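Local coordinates for MHC class I protein (Ginglymostoma cirratum, PDB 6LUP), which probably presents peptides to T cells as a class I histocompatibility molecule, holding a bound peptide in the groove of its membrane-distal domains, at residues M128-P133 with N142-D147; C252-D257 with Q261-F266. All coordinates share one frame; numbering follows the deposited sequence.

Contact 1: residues M128-P133 with N142-D147; sequences MVWVTP and NKWDRD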
ATOM      1  N   MET A 128       5.045  24.357 -14.476  1.00 60.10           N
ATOM      2  CA  MET A 128       3.822  24.846 -13.819  1.00 58.14           C
ATOM      3  C   MET A 128       2.603  24.802 -14.739  1.00 58.22           C
ATOM      4  O   MET A 128       1.840  25.767 -14.843  1.00 58.02           O
ATOM      5  CB  MET A 128       4.020  26.226 -13.179  1.00 57.93           C
ATOM      6  CG  MET A 128       4.717  26.183 -11.827  1.00 56.84           C
ATOM      7  SD  MET A 128       4.017  24.974 -10.676  1.00 55.22           S
ATOM      8  CE  MET A 128       2.346  25.589 -10.480  1.00 53.84           C
ATOM      9  N   VAL A 129       2.434  23.657 -15.392  1.00 58.15           N
ATOM     10  CA  VAL A 129       1.319  23.414 -16.298  1.00 58.67           C
ATOM     11  C   VAL A 129       0.736  22.028 -16.002  1.00 57.25           C
ATOM     12  O   VAL A 129       1.454  21.121 -15.570  1.00 56.40           O
ATOM     13  CB  VAL A 129       1.759  23.572 -17.785  1.00 60.99           C
ATOM     14  CG1 VAL A 129       2.605  22.390 -18.253  1.00 61.31           C
ATOM     15  CG2 VAL A 129       0.565  23.778 -18.701  1.00 61.82           C
ATOM     16  N   TRP A 130      -0.569  21.877 -16.207  1.00 57.08           N
ATOM     17  CA  TRP A 130      -1.232  20.591 -16.009  1.00 56.55           C
ATOM     18  C   TRP A 130      -1.208  19.763 -17.287  1.00 58.38           C
ATOM     19  O   TRP A 130      -1.422  20.288 -18.380  1.00 59.83           O
ATOM     20  CB  TRP A 130      -2.672  20.792 -15.539  1.00 55.61           C
ATOM     21  CG  TRP A 130      -2.765  21.435 -14.191  1.00 54.39           C
ATOM     22  CD1 TRP A 130      -2.829  22.771 -13.927  1.00 54.21           C
ATOM     23  CD2 TRP A 130      -2.799  20.771 -12.918  1.00 52.66           C
ATOM     24  NE1 TRP A 130      -2.905  22.985 -12.570  1.00 52.69           N
ATOM     25  CE2 TRP A 130      -2.886  21.775 -11.927  1.00 51.83           C
ATOM     26  CE3 TRP A 130      -2.768  19.428 -12.519  1.00 51.70           C
ATOM     27  CZ2 TRP A 130      -2.941  21.477 -10.560  1.00 50.05           C
ATOM     28  CZ3 TRP A 130      -2.823  19.133 -11.156  1.00 50.01           C
ATOM     29  CH2 TRP A 130      -2.909  20.154 -10.196  1.00 49.15           C
ATOM     30  N   VAL A 131      -0.938  18.469 -17.141  1.00 58.61           N
ATOM     31  CA  VAL A 131      -0.900  17.560 -18.286  1.00 60.14           C
ATOM     32  C   VAL A 131      -2.013  16.513 -18.210  1.00 60.05           C
ATOM     33  O   VAL A 131      -2.349  16.021 -17.131  1.00 58.60           O
ATOM     34  CB  VAL A 131       0.495  16.904 -18.477  1.00 60.33           C
ATOM     35  CG1 VAL A 131       1.586  17.966 -18.535  1.00 60.85           C
ATOM     36  CG2 VAL A 131       0.801  15.905 -17.375  1.00 59.19           C
ATOM     37  N   THR A 132      -2.596  16.205 -19.364  1.00 62.14           N
ATOM     38  CA  THR A 132      -3.666  15.216 -19.465  1.00 63.30           C
ATOM     39  C   THR A 132      -3.520  14.400 -20.752  1.00 66.05           C
ATOM     40  O   THR A 132      -3.436  14.968 -21.844  1.00 67.75           O
ATOM     41  CB  THR A 132      -5.069  15.864 -19.386  1.00 63.58           C
ATOM     42  OG1 THR A 132      -6.076  14.873 -19.626  1.00 64.15           O
ATOM     43  CG2 THR A 132      -5.223  17.002 -20.404  1.00 65.01           C
ATOM     44  N   PRO A 133      -3.471  13.061 -20.627  1.00 66.84           N
ATOM     45  CA  PRO A 133      -3.350  12.214 -21.814  1.00 68.93           C
ATOM     46  C   PRO A 133      -4.694  11.913 -22.493  1.00 70.81           C
ATOM     47  O   PRO A 133      -4.725  11.200 -23.495  1.00 72.46           O
ATOM     48  CB  PRO A 133      -2.735  10.931 -21.255  1.00 67.64           C
ATOM     49  CG  PRO A 133      -3.243  10.860 -19.857  1.00 65.72           C
ATOM     50  CD  PRO A 133      -3.413  12.276 -19.379  1.00 64.98           C
ATOM     51  N   ASN A 142      -7.538  23.360 -19.189  1.00 69.15           N
ATOM     52  CA  ASN A 142      -7.658  24.745 -19.622  1.00 70.57           C
ATOM     53  C   ASN A 142      -8.100  25.670 -18.494  1.00 69.14           C
ATOM     54  O   ASN A 142      -7.651  26.815 -18.418  1.00 70.03           O
ATOM     55  CB  ASN A 142      -8.594  24.863 -20.828  1.00 72.80           C
ATOM     56  CG  ASN A 142      -7.999  24.271 -22.098  1.00 74.63           C
ATOM     57  OD1 ASN A 142      -8.693  24.126 -23.103  1.00 76.50           O
ATOM     58  ND2 ASN A 142      -6.710  23.932 -22.061  1.00 73.92           N
ATOM     59  N   LYS A 143      -8.968  25.166 -17.619  1.00 67.15           N
ATOM     60  CA  LYS A 143      -9.403  25.913 -16.441  1.00 64.99           C
ATOM     61  C   LYS A 143      -8.278  26.024 -15.415  1.00 62.81           C
ATOM     62  O   LYS A 143      -8.029  27.100 -14.869  1.00 62.20           O
ATOM     63  CB  LYS A 143     -10.625  25.254 -15.801  1.00 65.19           C
ATOM     64  CG  LYS A 143     -11.895  25.364 -16.628  1.00 67.80           C
ATOM     65  CD  LYS A 143     -12.982  24.425 -16.128  1.00 68.47           C
ATOM     66  CE  LYS A 143     -13.721  25.006 -14.934  1.00 68.54           C
ATOM     67  NZ  LYS A 143     -14.909  24.175 -14.589  1.00 70.19           N
ATOM     68  N   TRP A 144      -7.596  24.907 -15.176  1.00 60.99           N
ATOM     69  CA  TRP A 144      -6.584  24.816 -14.126  1.00 58.72           C
ATOM     70  C   TRP A 144      -5.277  25.523 -14.467  1.00 59.73           C
ATOM     71  O   TRP A 144      -4.581  25.995 -13.570  1.00 58.81           O
ATOM     72  CB  TRP A 144      -6.338  23.353 -13.755  1.00 57.01           C
ATOM     73  CG  TRP A 144      -7.422  22.763 -12.888  1.00 55.24           C
ATOM     74  CD1 TRP A 144      -8.673  23.270 -12.670  1.00 54.92           C
ATOM     75  CD2 TRP A 144      -7.353  21.543 -12.144  1.00 53.93           C
ATOM     76  NE1 TRP A 144      -9.381  22.451 -11.828  1.00 53.69           N
ATOM     77  CE2 TRP A 144      -8.596  21.382 -11.490  1.00 53.48           C
ATOM     78  CE3 TRP A 144      -6.362  20.571 -11.963  1.00 53.28           C
ATOM     79  CZ2 TRP A 144      -8.872  20.288 -10.665  1.00 52.63           C
ATOM     80  CZ3 TRP A 144      -6.638  19.482 -11.146  1.00 52.26           C
ATOM     81  CH2 TRP A 144      -7.884  19.350 -10.508  1.00 52.12           C
ATOM     82  N   ASP A 145      -4.947  25.599 -15.754  1.00 62.22           N
ATOM     83  CA  ASP A 145      -3.755  26.330 -16.200  1.00 64.09           C
ATOM     84  C   ASP A 145      -3.917  27.835 -16.000  1.00 64.76           C
ATOM     85  O   ASP A 145      -2.946  28.535 -15.708  1.00 64.65           O
ATOM     86  CB  ASP A 145      -3.432  26.023 -17.666  1.00 66.13           C
ATOM     87  CG  ASP A 145      -2.829  24.637 -17.862  1.00 66.64           C
ATOM     88  OD1 ASP A 145      -2.179  24.108 -16.932  1.00 65.30           O
ATOM     89  OD2 ASP A 145      -2.999  24.078 -18.965  1.00 68.64           O
ATOM     90  N   ARG A 146      -5.152  28.314 -16.161  1.00 65.77           N
ATOM     91  CA  ARG A 146      -5.504  29.716 -15.935  1.00 66.44           C
ATOM     92  C   ARG A 146      -5.430  30.100 -14.458  1.00 63.91           C
ATOM     93  O   ARG A 146      -5.033  31.219 -14.125  1.00 64.29           O
ATOM     94  CB  ARG A 146      -6.917  30.006 -16.464  1.00 68.91           C
ATOM     95  CG  ARG A 146      -6.983  30.683 -17.829  1.00 73.23           C
ATOM     96  CD  ARG A 146      -6.380  29.830 -18.936  1.00 76.35           C
ATOM     97  NE  ARG A 146      -6.501  30.465 -20.247  1.00 81.01           N
ATOM     98  CZ  ARG A 146      -7.188  29.968 -21.273  1.00 83.16           C
ATOM     99  NH1 ARG A 146      -7.821  28.804 -21.164  1.00 83.17           N
ATOM    100  NH2 ARG A 146      -7.231  30.632 -22.421  1.00 85.48           N
ATOM    101  N   ASP A 147      -5.811  29.166 -13.587  1.00 60.57           N
ATOM    102  CA  ASP A 147      -5.953  29.435 -12.158  1.00 57.41           C
ATOM    103  C   ASP A 147      -4.605  29.574 -11.450  1.00 56.16           C
ATOM    104  O   ASP A 147      -4.021  28.591 -10.995  1.00 55.36           O
ATOM    105  CB  ASP A 147      -6.815  28.355 -11.493  1.00 55.69           C
ATOM    106  CG  ASP A 147      -7.502  28.843 -10.229  1.00 54.12           C
ATOM    107  OD1 ASP A 147      -6.908  29.660  -9.484  1.00 53.58           O
ATOM    108  OD2 ASP A 147      -8.639  28.391  -9.976  1.00 53.22           O
TER
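W130 and W144 each turn the indole CG away from their own carbonyl carbon, to the side of the backbone N (chi1 -65° and -77°), and these torsions bring the two rings together between strand 129-131 and helix 135-146. W144 presents an edge to the face of W130: the six-membered rings lie with centroids 4.8 Å apart and planes at 66°, in a T-shaped stack whose leading atom, W144 CE3, stands over the middle of the W130 indole. W144 CB lies over the five-membered ring on the same face, 3.8 Å from its centroid, in a CH-pi contact. D145 grips the strand beside this pair. Its OD1 accepts the backbone N of W130 at 2.8 Å through the syn lone pair in an almost straight bond, and also lies at the W130 ring edge, 3.4 Å from CD1. V129 CG2 packs against the carboxylate, 3.3 Å from OD1. K141, salt-bridged to OD2, also hydrogen-bonds W130 O and so makes a second link from helix to strand. W130 NE1 donates a hydrogen bond to N151 OD1, and W144 NE1 one to the backbone of the bound peptide, which K143 and D147 also contact. These are the outermost strand and the first, shorter helix of the alpha 2 half of an MHC class I peptide-binding groove.

Contact 2: residues C252-D257 with Q261-F266; sequences CVVDHD and QQLVVF
V253 and V264 face each other across a beta hairpin of the immunoglobulin C1-set domain, the two strands 250-255 and 263-266 running antiparallel at the margin of one sheet. They form a non-hydrogen-bonded pair, with V253 CG2 and V264 CG1 meeting at 3.7 Å. With CG2 set anti to its backbone N (chi1 69° for CG1), V253 also reaches diagonally along this face to the Q262 side chain, which crosses it obliquely at CG, 3.5 Å away. Q262 then passes on to D255, where Q262 CG lies 3.3 Å from D255 OD2. The other face carries C252 with V265 and V254 with L263, the two hydrogen-bonded pairs. Here V265 CG1 comes up to C252 CB, whereas V254 CG2 and L263 CD2 approach more loosely, at 4.2 Å. This is the inward side of the sheet: C252 is joined by a disulfide to C197 in strand 194-202, and C252, L263 and V265 reach side chains of strand 183-189 in the facing sheet, as expected of an immunoglobulin beta sandwich with its intersheet disulfide. Strand 208-213 flanks strand 250-255 on its other margin, where V253 hydrogen-bonds through its backbone to N210. Two bonds join the backbones at each hydrogen-bonded pair, and between them the CA-H groups of V253 and V264 point at carbonyls. The shortest of the four bonds runs from V254 N to L263 O, 2.7 Å.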
ATOM      1  N   CYS A 252      21.807 -17.856   1.296  1.00 65.42           N
ATOM      2  CA  CYS A 252      20.838 -16.819   0.998  1.00 62.66           C
ATOM      3  C   CYS A 252      21.397 -15.467   1.439  1.00 61.79           C
ATOM      4  O   CYS A 252      21.839 -15.312   2.581  1.00 61.39           O
ATOM      5  CB  CYS A 252      19.515 -17.106   1.700  1.00 61.72           C
ATOM      6  SG  CYS A 252      18.273 -15.833   1.410  1.00 61.09           S
ATOM      7  N   VAL A 253      21.386 -14.501   0.525  1.00 60.59           N
ATOM      8  CA  VAL A 253      21.938 -13.176   0.793  1.00 59.97           C
ATOM      9  C   VAL A 253      20.840 -12.105   0.783  1.00 58.54           C
ATOM     10  O   VAL A 253      20.032 -12.035  -0.147  1.00 58.00           O
ATOM     11  CB  VAL A 253      23.101 -12.832  -0.174  1.00 60.74           C
ATOM     12  CG1 VAL A 253      22.603 -12.635  -1.596  1.00 61.42           C
ATOM     13  CG2 VAL A 253      23.845 -11.593   0.291  1.00 61.69           C
ATOM     14  N   VAL A 254      20.810 -11.284   1.831  1.00 57.41           N
ATOM     15  CA  VAL A 254      19.756 -10.286   1.995  1.00 55.99           C
ATOM     16  C   VAL A 254      20.315  -8.869   2.128  1.00 56.48           C
ATOM     17  O   VAL A 254      21.240  -8.622   2.906  1.00 56.69           O
ATOM     18  CB  VAL A 254      18.858 -10.603   3.209  1.00 55.22           C
ATOM     19  CG1 VAL A 254      17.690  -9.629   3.282  1.00 54.23           C
ATOM     20  CG2 VAL A 254      18.340 -12.030   3.143  1.00 55.23           C
ATOM     21  N   ASP A 255      19.743  -7.949   1.352  1.00 56.75           N
ATOM     22  CA  ASP A 255      20.027  -6.522   1.470  1.00 56.94           C
ATOM     23  C   ASP A 255      18.780  -5.744   1.861  1.00 55.77           C
ATOM     24  O   ASP A 255      17.763  -5.768   1.164  1.00 54.66           O
ATOM     25  CB  ASP A 255      20.616  -5.965   0.176  1.00 58.63           C
ATOM     26  CG  ASP A 255      22.102  -6.215   0.063  1.00 60.98           C
ATOM     27  OD1 ASP A 255      22.879  -5.487   0.721  1.00 62.24           O
ATOM     28  OD2 ASP A 255      22.491  -7.137  -0.685  1.00 61.58           O
ATOM     29  N   HIS A 256      18.879  -5.062   2.995  1.00 56.04           N
ATOM     30  CA  HIS A 256      17.815  -4.245   3.548  1.00 55.06           C
ATOM     31  C   HIS A 256      18.504  -3.113   4.292  1.00 56.02           C
ATOM     32  O   HIS A 256      19.506  -3.337   4.975  1.00 57.09           O
ATOM     33  CB  HIS A 256      16.955  -5.081   4.503  1.00 54.37           C
ATOM     34  CG  HIS A 256      15.803  -4.335   5.106  1.00 53.48           C
ATOM     35  ND1 HIS A 256      14.570  -4.246   4.493  1.00 52.39           N
ATOM     36  CD2 HIS A 256      15.690  -3.660   6.274  1.00 53.01           C
ATOM     37  CE1 HIS A 256      13.754  -3.539   5.254  1.00 51.25           C
ATOM     38  NE2 HIS A 256      14.408  -3.172   6.340  1.00 51.96           N
ATOM     39  N   ASP A 257      17.983  -1.900   4.158  1.00 56.12           N
ATOM     40  CA  ASP A 257      18.624  -0.744   4.787  1.00 57.18           C
ATOM     41  C   ASP A 257      18.435  -0.696   6.314  1.00 56.70           C
ATOM     42  O   ASP A 257      18.853   0.253   6.979  1.00 56.99           O
ATOM     43  CB  ASP A 257      18.218   0.563   4.095  1.00 57.37           C
ATOM     44  CG  ASP A 257      16.746   0.862   4.220  1.00 57.01           C
ATOM     45  OD1 ASP A 257      16.092   0.311   5.134  1.00 57.62           O
ATOM     46  OD2 ASP A 257      16.238   1.653   3.396  1.00 56.63           O
ATOM     47  N   GLN A 261      24.665  -3.921   6.608  1.00 66.03           N
ATOM     48  CA  GLN A 261      25.720  -4.798   6.142  1.00 67.02           C
ATOM     49  C   GLN A 261      25.015  -6.001   5.545  1.00 65.83           C
ATOM     50  O   GLN A 261      24.014  -6.472   6.089  1.00 65.34           O
ATOM     51  CB  GLN A 261      26.626  -5.234   7.293  1.00 69.30           C
ATOM     52  CG  GLN A 261      28.029  -5.639   6.863  1.00 71.84           C
ATOM     53  CD  GLN A 261      28.908  -4.450   6.511  1.00 73.60           C
ATOM     54  OE1 GLN A 261      29.031  -3.501   7.287  1.00 74.30           O
ATOM     55  NE2 GLN A 261      29.534  -4.500   5.338  1.00 74.72           N
ATOM     56  N   GLN A 262      25.528  -6.487   4.422  1.00 64.99           N
ATOM     57  CA  GLN A 262      24.904  -7.596   3.719  1.00 63.09           C
ATOM     58  C   GLN A 262      24.797  -8.807   4.638  1.00 62.12           C
ATOM     59  O   GLN A 262      25.763  -9.170   5.313  1.00 63.21           O
ATOM     60  CB  GLN A 262      25.707  -7.935   2.471  1.00 64.22           C
ATOM     61  CG  GLN A 262      24.858  -8.404   1.307  1.00 63.93           C
ATOM     62  CD  GLN A 262      25.646  -8.503   0.017  1.00 64.66           C
ATOM     63  OE1 GLN A 262      25.345  -7.812  -0.954  1.00 64.67           O
ATOM     64  NE2 GLN A 262      26.664  -9.358   0.004  1.00 65.25           N
ATOM     65  N   LEU A 263      23.614  -9.411   4.682  1.00 60.12           N
ATOM     66  CA  LEU A 263      23.388 -10.564   5.542  1.00 59.97           C
ATOM     67  C   LEU A 263      23.323 -11.878   4.753  1.00 60.17           C
ATOM     68  O   LEU A 263      22.525 -12.020   3.824  1.00 58.80           O
ATOM     69  CB  LEU A 263      22.138 -10.357   6.401  1.00 58.77           C
ATOM     70  CG  LEU A 263      21.717 -11.500   7.326  1.00 59.01           C
ATOM     71  CD1 LEU A 263      21.381 -11.009   8.722  1.00 59.17           C
ATOM     72  CD2 LEU A 263      20.548 -12.255   6.724  1.00 58.27           C
ATOM     73  N   VAL A 264      24.178 -12.823   5.137  1.00 61.38           N
ATOM     74  CA  VAL A 264      24.205 -14.153   4.525  1.00 61.85           C
ATOM     75  C   VAL A 264      23.808 -15.233   5.521  1.00 62.19           C
ATOM     76  O   VAL A 264      24.143 -15.156   6.701  1.00 62.36           O
ATOM     77  CB  VAL A 264      25.577 -14.498   3.889  1.00 62.93           C
ATOM     78  CG1 VAL A 264      25.739 -13.798   2.550  1.00 62.65           C
ATOM     79  CG2 VAL A 264      26.731 -14.146   4.815  1.00 64.12           C
ATOM     80  N   VAL A 265      23.083 -16.233   5.033  1.00 62.92           N
ATOM     81  CA  VAL A 265      22.647 -17.360   5.857  1.00 65.27           C
ATOM     82  C   VAL A 265      22.800 -18.675   5.083  1.00 66.25           C
ATOM     83  O   VAL A 265      22.342 -18.790   3.943  1.00 65.93           O
ATOM     84  CB  VAL A 265      21.202 -17.157   6.392  1.00 64.78           C
ATOM     85  CG1 VAL A 265      20.279 -16.627   5.302  1.00 64.57           C
ATOM     86  CG2 VAL A 265      20.648 -18.434   7.010  1.00 65.43           C
ATOM     87  N   PHE A 266      23.459 -19.653   5.703  1.00 68.67           N
ATOM     88  CA  PHE A 266      23.688 -20.963   5.079  1.00 70.60           C
ATOM     89  C   PHE A 266      22.637 -21.987   5.509  1.00 73.03           C
ATOM     90  O   PHE A 266      21.975 -21.804   6.536  1.00 73.39           O
ATOM     91  CB  PHE A 266      25.100 -21.474   5.395  1.00 70.12           C
ATOM     92  CG  PHE A 266      26.192 -20.524   4.993  1.00 69.61           C
ATOM     93  CD1 PHE A 266      26.539 -20.369   3.653  1.00 69.01           C
ATOM     94  CD2 PHE A 266      26.870 -19.777   5.950  1.00 70.14           C
ATOM     95  CE1 PHE A 266      27.541 -19.488   3.276  1.00 69.02           C
ATOM     96  CE2 PHE A 266      27.875 -18.894   5.580  1.00 70.36           C
ATOM     97  CZ  PHE A 266      28.211 -18.750   4.240  1.00 69.87           C
TER

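How the contacts relate
From the N terminus, the chain lays down four strands of the groove floor, then helices 47-52 and 55-82, then the other four strands, the last being 129-131. A short turn leads into helix 135-146; contact 1 closes this loop, with eight residues between its segments, seven of them helical. After helix 148-172 the chain enters the immunoglobulin domain, where contact 2 closes a much tighter loop of three residues in the hairpin near the C terminus. The two loops lie in series, neither nesting nor crossing. The centres of contact 1 and contact 2 are about 47 Å apart. Contact 1 ties helix to sheet in the peptide-binding unit; contact 2 pairs two strands of the immunoglobulin sandwich.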